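Local coordinates for aggregation suppressing protein (Salmonella enterica subsp. enterica serovar Typhimurium, PDB 4ZJ9), which probably acts as a chaperone of the small heat shock protein family, suppressing the aggregation of other proteins under stress, at residues T95-I98 and Y99-I102. Sequence-based numbering, arbitrary orientation.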
loop_
_atom_site.group_PDB
_atom_site.type_symbol
_atom_site.label_atom_id
_atom_site.label_comp_id
_atom_site.label_asym_id
_atom_site.label_seq_id
_atom_site.Cartn_x
_atom_site.Cartn_y
_atom_site.Cartn_z
ATOM N N THR A 95 -4.730 22.023 10.533
ATOM C CA THR A 95 -4.784 21.772 11.955
ATOM C C THR A 95 -5.057 20.283 12.316
ATOM O O THR A 95 -4.434 19.754 13.266
ATOM C CB THR A 95 -5.809 22.696 12.661
ATOM O OG1 THR A 95 -5.506 22.773 14.058
ATOM C CG2 THR A 95 -7.229 22.223 12.517
ATOM N N HIS A 96 -5.967 19.635 11.551
ATOM C CA HIS A 96 -6.301 18.201 11.684
ATOM C C HIS A 96 -5.147 17.306 11.327
ATOM O O HIS A 96 -5.164 16.130 11.612
ATOM C CB HIS A 96 -7.430 17.779 10.742
ATOM C CG HIS A 96 -8.770 18.329 11.101
ATOM N ND1 HIS A 96 -8.967 19.246 12.112
ATOM C CD2 HIS A 96 -9.983 18.124 10.537
ATOM C CE1 HIS A 96 -10.251 19.552 12.181
ATOM N NE2 HIS A 96 -10.889 18.895 11.230
ATOM N N TRP A 97 -4.178 17.837 10.610
ATOM C CA TRP A 97 -3.025 17.072 10.215
ATOM C C TRP A 97 -1.999 17.366 11.246
ATOM O O TRP A 97 -1.626 18.516 11.456
ATOM C CB TRP A 97 -2.556 17.450 8.815
ATOM C CG TRP A 97 -3.529 16.876 7.824
ATOM C CD1 TRP A 97 -4.693 17.437 7.369
ATOM C CD2 TRP A 97 -3.474 15.568 7.277
ATOM N NE1 TRP A 97 -5.349 16.573 6.529
ATOM C CE2 TRP A 97 -4.612 15.419 6.440
ATOM C CE3 TRP A 97 -2.559 14.510 7.389
ATOM C CZ2 TRP A 97 -4.859 14.251 5.732
ATOM C CZ3 TRP A 97 -2.795 13.378 6.680
ATOM C CH2 TRP A 97 -3.933 13.247 5.852
ATOM N N ILE A 98 -1.623 16.318 11.951
ATOM C CA ILE A 98 -0.553 16.370 12.914
ATOM C C ILE A 98 0.760 16.022 12.212
ATOM O O ILE A 98 1.832 16.687 12.416
ATOM C CB ILE A 98 -0.827 15.400 14.056
ATOM C CG1 ILE A 98 -2.057 15.863 14.846
ATOM C CG2 ILE A 98 0.416 15.309 14.910
ATOM C CD1 ILE A 98 -2.526 14.902 15.946
ATOM N N TYR A 99 0.680 15.006 11.353
ATOM C CA TYR A 99 1.845 14.507 10.649
ATOM C C TYR A 99 1.377 13.811 9.398
ATOM O O TYR A 99 0.385 13.076 9.419
ATOM C CB TYR A 99 2.630 13.554 11.512
ATOM C CG TYR A 99 3.735 12.917 10.766
ATOM C CD1 TYR A 99 4.819 13.671 10.325
ATOM C CD2 TYR A 99 3.693 11.597 10.443
ATOM C CE1 TYR A 99 5.812 13.099 9.572
ATOM C CE2 TYR A 99 4.715 11.013 9.720
ATOM C CZ TYR A 99 5.754 11.760 9.291
ATOM O OH TYR A 99 6.750 11.162 8.585
ATOM N N ARG A 100 2.066 14.068 8.291
ATOM C CA ARG A 100 1.638 13.469 7.017
ATOM C C ARG A 100 2.822 12.890 6.343
ATOM O O ARG A 100 3.612 13.586 5.686
ATOM C CB ARG A 100 0.954 14.481 6.161
ATOM C CG ARG A 100 0.443 13.939 4.863
ATOM C CD ARG A 100 -0.370 14.986 4.126
ATOM N NE ARG A 100 -1.434 14.355 3.343
ATOM C CZ ARG A 100 -2.548 14.963 2.960
ATOM N NH1 ARG A 100 -2.776 16.244 3.279
ATOM N NH2 ARG A 100 -3.444 14.272 2.268
ATOM N N GLY A 101 2.987 11.597 6.582
ATOM C CA GLY A 101 4.099 10.885 6.078
ATOM C C GLY A 101 3.745 10.161 4.824
ATOM O O GLY A 101 4.617 9.697 4.153
ATOM N N ILE A 102 2.460 10.043 4.519
ATOM C CA ILE A 102 2.025 9.270 3.360
ATOM C C ILE A 102 1.745 10.243 2.210
ATOM O O ILE A 102 0.826 11.073 2.286
ATOM C CB ILE A 102 0.736 8.504 3.658
ATOM C CG1 ILE A 102 0.991 7.403 4.666
ATOM C CG2 ILE A 102 0.218 7.811 2.402
ATOM C CD1 ILE A 102 -0.263 6.646 5.091
#
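Arg-100 lays its guanidinium flat over one face of the Trp-97 indole, with CZ 3.6 Å from CH2 and the two planes nearly parallel, 8° apart. This is a cation-pi stack: Arg-100 CZ sits 3.8 Å from the centroid of the Trp-97 six-membered ring, 20° off its normal. Arg-100 NH1 reaches back toward the ring fusion, 3.7 Å from Trp-97 CE2, while NH2 projects past the rim near CZ2. Nearer the backbone, Arg-100 CB comes up beside the edge, 3.7 Å from Trp-97 CE3, and CD lies over the face in a CH-pi contact. Arginine suits the place because its methylenes can pack on carbon while its flat cation spreads over the pi cloud; tryptophan offers a flat, electron-rich face broad enough for a guanidinium. CG leaves anti to the backbone N, the chain runs straight through chi2, and a bend at chi3 (-148°) helps to turn the guanidinium along the ring. The Tyr-99 carbonyl O meets the indole edge in its plane, 3.9 Å from Trp-97 CE3. Farther out, Arg-100 NH1 forms a salt bridge with Glu-92 of the same chain, which probably helps to fix the guanidinium over the ring. Trp-97, Tyr-99 and Arg-100 pair antiparallel with a strand of the second subunit, whose Asp-48 packs against Trp-97 and Arg-100, the strand exchange familiar from bacterial alpha-crystallin dimers. Since stacking occupies the cation's face and leaves its N-H groups to bond in the plane, one arginine can probably serve both the indole and the carboxylate of Glu-92 in its own chain.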